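Local coordinates for putative ABC transporter, ATP-binding protein ComA (Streptococcus mutans, PDB 3K8U) that is a putative ATP-binding protein of an ABC transporter, here represented by its C39-family peptidase domain, which probably has a papain-like fold, at residues N105-I110 with V119-K124; F84-I89 with Y98-S103. One frame throughout, in Å; residues are numbered along the deposited sequence.

Contact 1. Residues N105-I110 with V119-K124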
loop_
_atom_site.group_PDB
_atom_site.type_symbol
_atom_site.label_atom_id
_atom_site.label_comp_id
_atom_site.label_asym_id
_atom_site.label_seq_id
_atom_site.Cartn_x
_atom_site.Cartn_y
_atom_site.Cartn_z
ATOM N N ASN A 105 -12.023 -15.506 4.790
ATOM C CA ASN A 105 -13.388 -15.412 5.309
ATOM C C ASN A 105 -14.008 -14.068 4.924
ATOM O O ASN A 105 -14.052 -13.711 3.744
ATOM C CB ASN A 105 -13.408 -15.607 6.834
ATOM C CG ASN A 105 -12.742 -16.901 7.268
ATOM O OD1 ASN A 105 -11.736 -16.885 7.981
ATOM N ND2 ASN A 105 -13.296 -18.029 6.836
ATOM N N ASN A 106 -14.500 -13.339 5.919
ATOM C CA ASN A 106 -15.101 -12.028 5.703
ATOM C C ASN A 106 -14.076 -10.964 6.116
ATOM O O ASN A 106 -14.435 -9.841 6.479
ATOM C CB ASN A 106 -16.382 -11.906 6.538
ATOM C CG ASN A 106 -17.162 -10.637 6.245
ATOM O OD1 ASN A 106 -17.380 -10.276 5.087
ATOM N ND2 ASN A 106 -17.588 -9.952 7.301
ATOM N N GLN A 107 -12.796 -11.332 6.060
ATOM C CA GLN A 107 -11.721 -10.422 6.438
ATOM C C GLN A 107 -10.567 -10.372 5.448
ATOM O O GLN A 107 -10.350 -11.295 4.663
ATOM C CB GLN A 107 -11.169 -10.778 7.822
ATOM C CG GLN A 107 -12.165 -10.623 8.961
ATOM C CD GLN A 107 -11.489 -10.533 10.310
ATOM O OE1 GLN A 107 -11.600 -9.520 11.005
ATOM N NE2 GLN A 107 -10.768 -11.586 10.688
ATOM N N LEU A 108 -9.836 -9.266 5.494
ATOM C CA LEU A 108 -8.677 -9.056 4.642
ATOM C C LEU A 108 -7.466 -8.931 5.551
ATOM O O LEU A 108 -7.591 -8.482 6.687
ATOM C CB LEU A 108 -8.825 -7.748 3.863
ATOM C CG LEU A 108 -10.007 -7.630 2.904
ATOM C CD1 LEU A 108 -10.043 -6.242 2.303
ATOM C CD2 LEU A 108 -9.883 -8.685 1.822
ATOM N N ILE A 109 -6.309 -9.362 5.065
ATOM C CA ILE A 109 -5.078 -9.233 5.833
ATOM C C ILE A 109 -4.407 -7.994 5.247
ATOM O O ILE A 109 -4.069 -7.965 4.063
ATOM C CB ILE A 109 -4.148 -10.448 5.648
ATOM C CG1 ILE A 109 -4.893 -11.740 5.987
ATOM C CG2 ILE A 109 -2.912 -10.299 6.542
ATOM C CD1 ILE A 109 -4.104 -12.993 5.678
ATOM N N ILE A 110 -4.286 -6.948 6.055
ATOM C CA ILE A 110 -3.677 -5.708 5.584
ATOM C C ILE A 110 -2.444 -5.288 6.371
ATOM O O ILE A 110 -2.220 -5.738 7.495
ATOM C CB ILE A 110 -4.703 -4.542 5.565
ATOM C CG1 ILE A 110 -5.230 -4.251 6.972
ATOM C CG2 ILE A 110 -5.875 -4.877 4.622
ATOM C CD1 ILE A 110 -4.634 -3.014 7.611
ATOM N N VAL A 119 0.620 -5.152 10.656
ATOM C CA VAL A 119 -0.130 -6.209 9.972
ATOM C C VAL A 119 -1.284 -6.701 10.835
ATOM O O VAL A 119 -1.085 -7.134 11.971
ATOM C CB VAL A 119 0.775 -7.399 9.571
ATOM C CG1 VAL A 119 -0.026 -8.422 8.767
ATOM C CG2 VAL A 119 1.955 -6.910 8.758
ATOM N N THR A 120 -2.492 -6.649 10.281
ATOM C CA THR A 120 -3.679 -7.062 11.016
ATOM C C THR A 120 -4.804 -7.522 10.091
ATOM O O THR A 120 -4.728 -7.359 8.874
ATOM C CB THR A 120 -4.203 -5.887 11.888
ATOM O OG1 THR A 120 -5.325 -6.318 12.667
ATOM C CG2 THR A 120 -4.628 -4.709 11.009
ATOM N N ARG A 121 -5.806 -8.168 10.677
ATOM C CA ARG A 121 -6.971 -8.610 9.928
ATOM C C ARG A 121 -7.991 -7.483 10.052
ATOM O O ARG A 121 -8.108 -6.862 11.111
ATOM C CB ARG A 121 -7.546 -9.898 10.523
ATOM C CG ARG A 121 -6.733 -11.139 10.227
ATOM C CD ARG A 121 -7.370 -12.368 10.856
ATOM N NE ARG A 121 -6.761 -13.599 10.363
ATOM C CZ ARG A 121 -7.293 -14.375 9.422
ATOM N NH1 ARG A 121 -8.455 -14.057 8.862
ATOM N NH2 ARG A 121 -6.653 -15.470 9.032
ATOM N N MET A 122 -8.697 -7.201 8.964
ATOM C CA MET A 122 -9.706 -6.146 8.944
ATOM C C MET A 122 -10.947 -6.680 8.240
ATOM O O MET A 122 -10.841 -7.336 7.204
ATOM C CB MET A 122 -9.175 -4.915 8.191
ATOM C CG MET A 122 -10.124 -3.718 8.187
ATOM S SD MET A 122 -9.444 -2.237 7.367
ATOM C CE MET A 122 -8.304 -1.643 8.642
ATOM N N SER A 123 -12.122 -6.403 8.800
ATOM C CA SER A 123 -13.358 -6.873 8.188
ATOM C C SER A 123 -13.515 -6.205 6.826
ATOM O O SER A 123 -13.055 -5.077 6.621
ATOM C CB SER A 123 -14.568 -6.538 9.064
ATOM O OG SER A 123 -14.826 -5.147 9.078
ATOM N N LYS A 124 -14.127 -6.919 5.888
ATOM C CA LYS A 124 -14.342 -6.369 4.554
ATOM C C LYS A 124 -15.230 -5.129 4.619
ATOM O O LYS A 124 -15.058 -4.202 3.834
ATOM C CB LYS A 124 -14.924 -7.433 3.623
ATOM C CG LYS A 124 -13.895 -8.487 3.228
ATOM C CD LYS A 124 -14.479 -9.602 2.388
ATOM C CE LYS A 124 -13.376 -10.564 1.968
ATOM N NZ LYS A 124 -13.897 -11.833 1.406
#

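Contact 2. Residues F84-I89 with Y98-S103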
loop_
_atom_site.group_PDB
_atom_site.type_symbol
_atom_site.label_atom_id
_atom_site.label_comp_id
_atom_site.label_asym_id
_atom_site.label_seq_id
_atom_site.Cartn_x
_atom_site.Cartn_y
_atom_site.Cartn_z
ATOM N N PHE A 84 -0.609 -5.885 -2.854
ATOM C CA PHE A 84 -0.766 -4.655 -3.620
ATOM C C PHE A 84 -1.079 -3.495 -2.683
ATOM O O PHE A 84 -1.295 -3.694 -1.485
ATOM C CB PHE A 84 -1.786 -4.792 -4.762
ATOM C CG PHE A 84 -3.164 -5.179 -4.323
ATOM C CD1 PHE A 84 -4.133 -4.206 -4.092
ATOM C CD2 PHE A 84 -3.511 -6.520 -4.181
ATOM C CE1 PHE A 84 -5.425 -4.563 -3.730
ATOM C CE2 PHE A 84 -4.801 -6.888 -3.820
ATOM C CZ PHE A 84 -5.760 -5.910 -3.593
ATOM N N ILE A 85 -1.068 -2.283 -3.222
ATOM C CA ILE A 85 -1.301 -1.080 -2.431
ATOM C C ILE A 85 -2.687 -0.485 -2.651
ATOM O O ILE A 85 -3.198 -0.510 -3.763
ATOM C CB ILE A 85 -0.231 -0.024 -2.781
ATOM C CG1 ILE A 85 1.161 -0.571 -2.437
ATOM C CG2 ILE A 85 -0.499 1.297 -2.059
ATOM C CD1 ILE A 85 2.304 0.211 -3.055
ATOM N N VAL A 86 -3.300 0.016 -1.578
ATOM C CA VAL A 86 -4.614 0.655 -1.672
ATOM C C VAL A 86 -4.625 1.992 -0.948
ATOM O O VAL A 86 -3.898 2.189 0.031
ATOM C CB VAL A 86 -5.766 -0.228 -1.103
ATOM C CG1 VAL A 86 -5.973 -1.456 -1.978
ATOM C CG2 VAL A 86 -5.485 -0.632 0.345
ATOM N N HIS A 87 -5.451 2.909 -1.443
ATOM C CA HIS A 87 -5.592 4.235 -0.852
ATOM C C HIS A 87 -6.805 4.202 0.072
ATOM O O HIS A 87 -7.915 3.855 -0.352
ATOM C CB HIS A 87 -5.795 5.276 -1.964
ATOM C CG HIS A 87 -5.851 6.693 -1.478
ATOM N ND1 HIS A 87 -6.449 7.702 -2.204
ATOM C CD2 HIS A 87 -5.388 7.271 -0.344
ATOM C CE1 HIS A 87 -6.352 8.839 -1.537
ATOM N NE2 HIS A 87 -5.713 8.604 -0.406
ATOM N N VAL A 88 -6.589 4.530 1.342
ATOM C CA VAL A 88 -7.674 4.525 2.323
ATOM C C VAL A 88 -7.757 5.856 3.048
ATOM O O VAL A 88 -6.729 6.456 3.375
ATOM C CB VAL A 88 -7.507 3.393 3.368
ATOM C CG1 VAL A 88 -7.642 2.032 2.698
ATOM C CG2 VAL A 88 -6.145 3.505 4.066
ATOM N N ILE A 89 -8.980 6.335 3.262
ATOM C CA ILE A 89 -9.189 7.597 3.964
ATOM C C ILE A 89 -9.419 7.275 5.439
ATOM O O ILE A 89 -10.330 6.528 5.783
ATOM C CB ILE A 89 -10.430 8.361 3.423
ATOM C CG1 ILE A 89 -10.350 8.509 1.902
ATOM C CG2 ILE A 89 -10.543 9.733 4.093
ATOM C CD1 ILE A 89 -9.190 9.362 1.403
ATOM N N TYR A 98 -2.520 1.287 2.580
ATOM C CA TYR A 98 -2.307 -0.010 3.221
ATOM C C TYR A 98 -1.720 -0.925 2.167
ATOM O O TYR A 98 -1.825 -0.668 0.962
ATOM C CB TYR A 98 -3.619 -0.707 3.604
ATOM C CG TYR A 98 -4.467 -0.122 4.702
ATOM C CD1 TYR A 98 -3.940 0.735 5.664
ATOM C CD2 TYR A 98 -5.817 -0.470 4.794
ATOM C CE1 TYR A 98 -4.739 1.230 6.696
ATOM C CE2 TYR A 98 -6.621 0.016 5.812
ATOM C CZ TYR A 98 -6.082 0.862 6.760
ATOM O OH TYR A 98 -6.892 1.329 7.765
ATOM N N VAL A 99 -1.106 -2.002 2.635
ATOM C CA VAL A 99 -0.620 -3.040 1.750
ATOM C C VAL A 99 -1.689 -4.115 1.974
ATOM O O VAL A 99 -2.186 -4.263 3.094
ATOM C CB VAL A 99 0.742 -3.610 2.199
ATOM C CG1 VAL A 99 1.116 -4.796 1.322
ATOM C CG2 VAL A 99 1.824 -2.534 2.117
ATOM N N VAL A 100 -2.133 -4.782 0.912
ATOM C CA VAL A 100 -3.117 -5.845 1.075
ATOM C C VAL A 100 -2.392 -7.151 0.767
ATOM O O VAL A 100 -1.860 -7.331 -0.327
ATOM C CB VAL A 100 -4.356 -5.665 0.157
ATOM C CG1 VAL A 100 -5.340 -6.810 0.383
ATOM C CG2 VAL A 100 -5.041 -4.346 0.467
ATOM N N TYR A 101 -2.344 -8.037 1.758
ATOM C CA TYR A 101 -1.642 -9.315 1.637
ATOM C C TYR A 101 -2.508 -10.499 1.247
ATOM O O TYR A 101 -2.010 -11.474 0.685
ATOM C CB TYR A 101 -0.944 -9.644 2.953
ATOM C CG TYR A 101 0.054 -8.607 3.391
ATOM C CD1 TYR A 101 1.299 -8.501 2.773
ATOM C CD2 TYR A 101 -0.248 -7.730 4.429
ATOM C CE1 TYR A 101 2.220 -7.541 3.181
ATOM C CE2 TYR A 101 0.659 -6.772 4.841
ATOM C CZ TYR A 101 1.887 -6.680 4.217
ATOM O OH TYR A 101 2.768 -5.709 4.625
ATOM N N GLY A 102 -3.789 -10.437 1.586
ATOM C CA GLY A 102 -4.675 -11.534 1.254
ATOM C C GLY A 102 -6.051 -11.367 1.847
ATOM O O GLY A 102 -6.393 -10.308 2.376
ATOM N N SER A 103 -6.854 -12.420 1.732
ATOM C CA SER A 103 -8.208 -12.416 2.261
ATOM C C SER A 103 -8.543 -13.789 2.823
ATOM O O SER A 103 -8.144 -14.814 2.265
ATOM C CB SER A 103 -9.211 -12.051 1.165
ATOM O OG SER A 103 -9.205 -13.007 0.120
#

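Contact 1. Residues N105-I110 with V119-K124
N105 and N106, just ahead of strand 107-110, meet K124, the first residue of the helix that follows strand 120-123: the lysine, extended beyond CG, runs past N106 until its NZ reaches N105 O at 3.0 Å, lying in the plane of that carbonyl. The next carbonyl, N106 O, accepts K124 N, so two successive peptide oxygens are held by one residue. At Q107 the antiparallel pairing begins opposite S123. With CG anti to the carbonyl carbon (chi1 -64°), the glutamine side chain crosses that of R121 at about a right angle, and its NE2 packs 3.5 Å from R121 CD, beside the edge of the guanidinium. L108 and M122 exchange two backbone bonds; L108 N to M122 O measures 2.8 Å and is nearly straight. Beyond the backbone, L108 CD2 touches K124 CE at 4.0 Å. On the other face, which it shares with R121, I109 sets its CG2 against V119 CG1. I110 and T120 close the ladder with a second pair of bonds, and I110 CD1 lies 3.8 Å from T120 CG2 and 4.1 Å from M122 CE. The hairpin thus forms one margin of the antiparallel sheet, with 120-123 outermost and strand 93-104 flanking 107-112. S123 OG caps R126 N at the start of helix 124-130, whose F127 packs on both L108 and M122.

Contact 2. Residues F84-I89 with Y98-S103
Strands 84-89 and 98-103 run antiparallel with a marked twist, their local axes 133° apart, and are joined by two pairs of backbone hydrogen bonds, F84 with V100 and V86 with Y98, on either side of the non-hydrogen-bonded pair I85 and V99. The shortest of the four, V100 N to F84 O, spans 2.8 Å; in the reverse direction F84 N approaches a lone pair of V100 O at 3.2 Å. F84 and V100 point the same way, and the phenyl ring turns one face to the valine. Its CG is tucked between the backbone N and the carbonyl carbon (chi1 59°), which brings the ring alongside the neighbouring strand, with V100 CB over one face, 4.1 Å from its centroid and displaced toward the rim. F137 stacks with this ring as well. Next along the same face, V86 CG2 bridges two neighbours, touching V100 CG2 at 3.7 Å and Y98 CB at 3.8 Å. V88 CG2 sits 3.6 Å from the Y98 ring centroid, 7° from the ring normal, a CH-pi contact, while CG1 rests against CD2 and CE2. The phenol is held at its far end by a hydrogen bond between its OH and E130 OE2. F127 of helix 124-130 packs on V86, V88 and Y98, while F75 and Y82 touch F84 and V100 respectively. Such a twisted antiparallel hairpin with one apolar face packed against a helix is consistent with the beta-sheet part of a papain-like (clan CA) peptidase domain.

Overall arrangement
Both contacts are hairpins of one antiparallel sheet, closed one after the other along the chain, with their centres about 10 Å apart. Strands 93-104 and 107-112 pair through probable backbone hydrogen bonds, I109 N to G102 O and Y101 N to I109 O, both 2.9 Å. Both residues Y101 and G102 face the single residue I109, a classic beta bulge at the seam. Side chains cross it too, M122 CE reaching Y98 OH at 3.4 Å and L108 CD2 reaching S103 CB at 3.5 Å. The centre of contact 2 is about 5 Å from the centre of the chain, that of contact 1 about 14 Å. Successive hairpins here build a sheet by pairing the second strand of one with the first strand of the next, with F127 packing against both.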